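Local coordinates for protein putative methyltransferase (Porphyromonas gingivalis, PDB 3LL7) that is a putative methyltransferase of unestablished substrate that carries ferredoxin-like and THUMP-like regions, at residues Lys318-Pro321 with Asn322-Leu325; Phe274-Glu277 with Glu278-Ser281. One frame throughout, in Å; residues are numbered along the deposited sequence. Where two conformers were deposited one is given.

Contact 1: Lys318-Pro321 with Asn322-Leu325; sequences KLHP and NSHL. With FMT (formic acid), chain J.
Lys318 reaches across a tight beta hairpin to His324, a local contact at the tip where strand 317-320 turns back into strand 323-328, at the border of the seven-stranded sheet. The long, flexible lysine suits the task: its CG sits anti to the backbone N (chi1 -170°), the chain runs out beside the imidazole, and a bend at the last torsion brings NZ to the ring edge. Lys318 NZ donates to His324 ND1 at 3.0 Å, almost exactly in the ring plane. The same ammonium also grips the turn, giving Lys318 NZ to His320 O at 2.9 Å, in the carbonyl plane, and reaching Ser323 O from above its carbonyl plane. The link is a type I beta turn from His320 to Ser323, in the ferredoxin-like domain; Pro321, its phi fixed by the ring, fits the second position. His320 ND1 takes the N-H of Asn322 at 2.9 Å in a nearly straight bond (163°) at the ring edge, near its plane, while Pro321 CD lies over one face. Farther back, Leu319 N bonds to Leu325 O at 3.1 Å, and Leu319 CD2 meets Leu325 CD1 at 4.0 Å, both leucines also touching Thr394. Ser323 OG bonds to Thr395 and Asn369, while Asn322 ND2 holds O2 of a formic acid molecule, probably from the crystallisation liquor, at 3.1 Å.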
ATOM      1  N   LYS A 318      -1.605  12.288  24.943  1.00 12.49           N
ATOM      2  CA  LYS A 318      -1.079  12.778  23.662  1.00 11.24           C
ATOM      3  C   LYS A 318      -0.390  14.107  23.944  1.00 10.00           C
ATOM      4  O   LYS A 318      -0.811  14.836  24.843  1.00  9.53           O
ATOM      5  CB  LYS A 318      -2.211  12.970  22.658  1.00 11.49           C
ATOM      6  CG  LYS A 318      -1.731  13.231  21.243  1.00 10.32           C
ATOM      7  CD  LYS A 318      -2.894  12.898  20.250  1.00 11.07           C
ATOM      8  CE  LYS A 318      -2.413  12.966  18.792  1.00 10.76           C
ATOM      9  NZ  LYS A 318      -2.272  14.346  18.326  1.00 10.16           N
ATOM     10  N   LEU A 319       0.682  14.426  23.217  1.00  9.80           N
ATOM     11  CA  LEU A 319       1.439  15.642  23.519  1.00 10.12           C
ATOM     12  C   LEU A 319       0.696  16.943  23.184  1.00 10.09           C
ATOM     13  O   LEU A 319       0.752  17.895  23.942  1.00  9.53           O
ATOM     14  CB  LEU A 319       2.795  15.593  22.807  1.00 11.03           C
ATOM     15  CG  LEU A 319       3.896  14.871  23.596  1.00 13.06           C
ATOM     16  CD1 LEU A 319       3.536  13.556  24.230  1.00 14.39           C
ATOM     17  CD2 LEU A 319       5.219  14.742  22.738  1.00 12.50           C
ATOM     18  N   HIS A 320       0.000  16.962  22.048  1.00  9.42           N
ATOM     19  CA  HIS A 320      -0.605  18.173  21.510  1.00  9.76           C
ATOM     20  C   HIS A 320      -1.525  17.686  20.384  1.00  9.40           C
ATOM     21  O   HIS A 320      -1.259  16.635  19.791  1.00  9.58           O
ATOM     22  CB  HIS A 320       0.507  19.079  20.926  1.00  9.28           C
ATOM     23  CG  HIS A 320       0.047  20.424  20.427  1.00  8.90           C
ATOM     24  ND1 HIS A 320      -0.555  20.602  19.199  1.00 10.96           N
ATOM     25  CD2 HIS A 320       0.154  21.661  20.972  1.00  9.32           C
ATOM     26  CE1 HIS A 320      -0.822  21.884  19.019  1.00 11.19           C
ATOM     27  NE2 HIS A 320      -0.399  22.551  20.085  1.00 12.26           N
ATOM     28  N   PRO A 321      -2.604  18.427  20.083  1.00  9.01           N
ATOM     29  CA  PRO A 321      -3.484  17.985  18.970  1.00  9.09           C
ATOM     30  C   PRO A 321      -2.760  17.805  17.654  1.00  9.82           C
ATOM     31  O   PRO A 321      -3.147  16.941  16.851  1.00  9.03           O
ATOM     32  CB  PRO A 321      -4.494  19.134  18.820  1.00  9.22           C
ATOM     33  CG  PRO A 321      -4.550  19.782  20.212  1.00 10.08           C
ATOM     34  CD  PRO A 321      -3.132  19.613  20.788  1.00  9.83           C
ATOM     35  N   ASN A 322      -1.738  18.639  17.407  1.00  9.91           N
ATOM     36  CA  ASN A 322      -0.928  18.491  16.170  1.00  9.83           C
ATOM     37  C   ASN A 322       0.407  17.697  16.331  1.00  8.09           C
ATOM     38  O   ASN A 322       1.114  17.487  15.326  1.00  7.58           O
ATOM     39  CB  ASN A 322      -0.660  19.853  15.561  1.00  9.71           C
ATOM     40  CG  ASN A 322      -1.979  20.577  15.159  1.00 12.44           C
ATOM     41  OD1 ASN A 322      -2.929  19.936  14.725  1.00 13.91           O
ATOM     42  ND2 ASN A 322      -2.022  21.873  15.321  1.00 15.05           N
ATOM     43  N   SER A 323       0.747  17.271  17.553  1.00  8.57           N
ATOM     44  CA  SER A 323       1.904  16.387  17.759  1.00  7.93           C
ATOM     45  C   SER A 323       1.420  14.940  17.872  1.00  9.01           C
ATOM     46  O   SER A 323       0.839  14.535  18.888  1.00  9.06           O
ATOM     47  CB  SER A 323       2.697  16.756  19.039  1.00  7.30           C
ATOM     48  OG  SER A 323       3.047  18.121  19.035  1.00  6.97           O
ATOM     49  N   HIS A 324       1.656  14.152  16.831  1.00  8.75           N
ATOM     50  CA  HIS A 324       1.111  12.816  16.828  1.00  8.89           C
ATOM     51  C   HIS A 324       2.102  11.863  17.481  1.00  8.18           C
ATOM     52  O   HIS A 324       2.741  11.037  16.821  1.00  8.86           O
ATOM     53  CB  HIS A 324       0.679  12.425  15.421  1.00  9.06           C
ATOM     54  CG  HIS A 324      -0.292  13.402  14.812  1.00  8.92           C
ATOM     55  ND1 HIS A 324      -1.268  14.030  15.560  1.00 10.39           N
ATOM     56  CD2 HIS A 324      -0.445  13.856  13.541  1.00  9.93           C
ATOM     57  CE1 HIS A 324      -1.982  14.815  14.774  1.00  8.60           C
ATOM     58  NE2 HIS A 324      -1.505  14.721  13.543  1.00 10.08           N
ATOM     59  N   LEU A 325       2.254  12.070  18.790  1.00  8.87           N
ATOM     60  CA  LEU A 325       3.047  11.253  19.683  1.00  8.22           C
ATOM     61  C   LEU A 325       2.309  11.144  20.997  1.00  8.96           C
ATOM     62  O   LEU A 325       1.555  12.046  21.389  1.00  9.52           O
ATOM     63  CB  LEU A 325       4.400  11.948  20.020  1.00  9.58           C
ATOM     64  CG  LEU A 325       5.397  12.076  18.885  1.00 11.05           C
ATOM     65  CD1 LEU A 325       6.571  12.953  19.465  1.00 13.50           C
ATOM     66  CD2 LEU A 325       5.914  10.670  18.483  1.00 11.80           C
TER
HETATM   67  C   FMT J 510       1.092  23.933  16.889  1.00 38.69           C
HETATM   68  O1  FMT J 510       2.098  23.656  17.546  1.00 38.13           O
HETATM   69  O2  FMT J 510       0.643  23.238  15.975  1.00 38.81           O

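Contact 2: Phe274-Glu277 with Glu278-Ser281; sequences FTME and EERS
Thr275 caps the helix 276-281 by accepting from Glu278 through its side chain, the N-cap bond that begins this local contact where strand 272-274 gives way to the helix. The hydroxyl is placed by chi1 (62°), which sets OG1 between the backbone N and the carbonyl carbon and brings it over the first turn; Glu278 N donates to Thr275 OG1 at 3.1 Å. A short side chain with a hydroxyl suits the N-cap because its oxygen can accept from a first-turn N-H that has no preceding helical carbonyl. Behind it come the regular helical bonds, Glu279 N to Thr275 O at 3.0 Å, nearly straight at 175°, Arg280 N to Met276 O at 2.8 Å, and Ser281 N to Glu277 O at 3.0 Å.

One water joins the cap to the acid: it lies 3.0 Å from Thr275 OG1 and donates to Glu278 OE1 at 2.6 Å. The extended chain of Glu278 also lays OE1 against Phe274 CB, and the carboxylate has a salt bridge to Arg313.

Van der Waals contact is carried by Met276, a selenomethionine, which bends at chi2 and chi3. Its CB sits over the centre of one face of the Arg280 guanidinium, and its CE lies 3.5 Å from Arg280 NH2; Arg280 also makes a cation-pi contact with Trp216. Elsewhere, Glu279 CB meets the edge of the Phe274 ring, near its plane.

Three successive acids, Glu277, Glu278 and Glu279, lie in or just after the first turn, where their negative charge would probably interact favourably with the helix dipole, and each has partners elsewhere: Lys255 for Glu277, Arg313 for Glu278, Thr309 and Lys308 N for Glu279.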
ATOM      1  N   PHE A 274     -11.639   1.450  13.996  1.00  6.76           N
ATOM      2  CA  PHE A 274     -12.370   2.530  14.662  1.00  7.85           C
ATOM      3  C   PHE A 274     -13.348   3.171  13.664  1.00  8.25           C
ATOM      4  O   PHE A 274     -13.455   2.720  12.517  1.00  8.45           O
ATOM      5  CB  PHE A 274     -11.380   3.590  15.242  1.00  6.89           C
ATOM      6  CG  PHE A 274     -10.748   4.475  14.193  1.00  8.32           C
ATOM      7  CD1 PHE A 274     -11.048   5.845  14.161  1.00  8.04           C
ATOM      8  CD2 PHE A 274      -9.851   3.948  13.225  1.00  6.91           C
ATOM      9  CE1 PHE A 274     -10.478   6.671  13.177  1.00  9.99           C
ATOM     10  CE2 PHE A 274      -9.307   4.775  12.241  1.00  8.38           C
ATOM     11  CZ  PHE A 274      -9.637   6.149  12.223  1.00  9.80           C
ATOM     12  N   THR A 275     -14.052   4.218  14.100  1.00  7.69           N
ATOM     13  CA  THR A 275     -14.946   4.977  13.223  1.00  7.62           C
ATOM     14  C   THR A 275     -14.710   6.457  13.430  1.00  7.40           C
ATOM     15  O   THR A 275     -14.214   6.876  14.484  1.00  7.74           O
ATOM     16  CB  THR A 275     -16.433   4.710  13.545  1.00  7.96           C
ATOM     17  OG1 THR A 275     -16.720   5.136  14.885  1.00  6.75           O
ATOM     18  CG2 THR A 275     -16.762   3.239  13.385  1.00  8.88           C
HETATM   19  N   MSE A 276     -15.058   7.258  12.433  1.00  8.29           N
HETATM   20  CA  MSE A 276     -14.877   8.688  12.534  1.00 10.37           C
HETATM   21  C   MSE A 276     -15.735   9.244  13.672  1.00 10.05           C
HETATM   22  O   MSE A 276     -15.320  10.201  14.347  1.00  9.86           O
HETATM   23  CB  MSE A 276     -15.227   9.388  11.221  1.00 11.16           C
HETATM   24  CG  MSE A 276     -14.140   9.236  10.155  1.00 17.02           C
HETATM   25 SE   MSE A 276     -12.322   9.560  10.843  0.75 30.22          SE
HETATM   26  CE  MSE A 276     -12.405  11.378  11.497  1.00 25.79           C
ATOM     27  N   GLU A 277     -16.914   8.643  13.878  1.00  9.14           N
ATOM     28  CA  GLU A 277     -17.811   9.052  14.961  1.00  9.89           C
ATOM     29  C   GLU A 277     -17.095   8.919  16.302  1.00  9.74           C
ATOM     30  O   GLU A 277     -17.196   9.808  17.159  1.00  8.05           O
ATOM     31  CB  GLU A 277     -19.090   8.215  14.993  1.00 10.28           C
ATOM     32  CG  GLU A 277     -20.013   8.597  16.130  1.00 12.62           C
ATOM     33  CD  GLU A 277     -21.255   7.753  16.196  1.00 16.60           C
ATOM     34  OE1 GLU A 277     -21.223   6.578  15.796  1.00 18.96           O
ATOM     35  OE2 GLU A 277     -22.286   8.277  16.657  1.00 20.99           O
ATOM     36  N   GLU A 278     -16.417   7.782  16.490  1.00  9.27           N
ATOM     37  CA  GLU A 278     -15.661   7.544  17.723  1.00  9.35           C
ATOM     38  C   GLU A 278     -14.565   8.573  17.853  1.00  8.88           C
ATOM     39  O   GLU A 278     -14.456   9.239  18.891  1.00  9.88           O
ATOM     40  CB  GLU A 278     -15.085   6.115  17.750  1.00  9.20           C
ATOM     41  CG  GLU A 278     -14.175   5.837  18.953  1.00 10.46           C
ATOM     42  CD  GLU A 278     -13.604   4.439  18.889  1.00 12.75           C
ATOM     43  OE1 GLU A 278     -13.614   3.843  17.773  1.00 12.40           O
ATOM     44  OE2 GLU A 278     -13.164   3.932  19.939  1.00 11.50           O
ATOM     45  N   GLU A 279     -13.742   8.728  16.813  1.00  8.75           N
ATOM     46  CA  GLU A 279     -12.669   9.734  16.829  1.00  9.24           C
ATOM     47  C   GLU A 279     -13.167  11.123  17.212  1.00 10.66           C
ATOM     48  O   GLU A 279     -12.539  11.800  17.993  1.00 10.10           O
ATOM     49  CB  GLU A 279     -11.958   9.798  15.471  1.00  9.65           C
ATOM     50  CG  GLU A 279     -10.820  10.846  15.336  1.00  9.44           C
ATOM     51  CD  GLU A 279      -9.587  10.600  16.222  1.00 11.98           C
ATOM     52  OE1 GLU A 279      -9.386   9.464  16.711  1.00 11.52           O
ATOM     53  OE2 GLU A 279      -8.769  11.548  16.389  1.00 13.18           O
ATOM     54  N   ARG A 280     -14.305  11.520  16.648  1.00 10.57           N
ATOM     55  CA  ARG A 280     -14.830  12.873  16.892  1.00 12.36           C
ATOM     56  C   ARG A 280     -15.438  13.057  18.283  1.00 11.94           C
ATOM     57  O   ARG A 280     -15.377  14.147  18.841  1.00 13.44           O
ATOM     58  CB  ARG A 280     -15.884  13.188  15.831  1.00 12.42           C
ATOM     59  CG  ARG A 280     -15.233  13.640  14.543  1.00 16.44           C
ATOM     60  CD  ARG A 280     -16.110  13.430  13.316  1.00 23.18           C
ATOM     61  NE  ARG A 280     -15.248  13.374  12.141  1.00 28.56           N
ATOM     62  CZ  ARG A 280     -15.671  13.388  10.885  1.00 31.32           C
ATOM     63  NH1 ARG A 280     -16.969  13.476  10.613  1.00 32.60           N
ATOM     64  NH2 ARG A 280     -14.785  13.331   9.899  1.00 32.58           N
ATOM     65  N   SER A 281     -16.005  11.969  18.808  0.50 11.56           N
ATOM     66  CA  SER A 281     -16.768  11.945  20.068  0.50 11.34           C
ATOM     67  C   SER A 281     -15.912  11.903  21.335  0.50 10.52           C
ATOM     68  O   SER A 281     -16.331  12.362  22.393  0.50 10.48           O
ATOM     69  CB  SER A 281     -17.709  10.742  20.082  0.50 10.96           C
ATOM     70  OG  SER A 281     -17.044   9.560  20.502  0.50 11.72           O
TER
HETATM   71  O   HOH W   1     -15.824   2.972  16.729  1.00 19.01           O

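Overall arrangement
Contact 2 comes first along the chain and contact 1 follows, with strand 293-297 and helices 299-304 and 307-314 between them. Their centres are about 17 Å apart and their nearest atoms about 7 Å, so they do not touch, though both lie on the same side of the chain's centre. Contact 2 starts on the last residue of strand 272-274, an outlying member of the ten-stranded sheet, whereas contact 1 forms the hairpin at the border of the seven-stranded sheet. Phe307 stacks on His324 and touches Glu279, and Thr309 and Arg313 meet contact 2. Helix 307-314 thus touches both contacts, linking the hairpin of the seven-stranded sheet to the helix that follows the ten-stranded one.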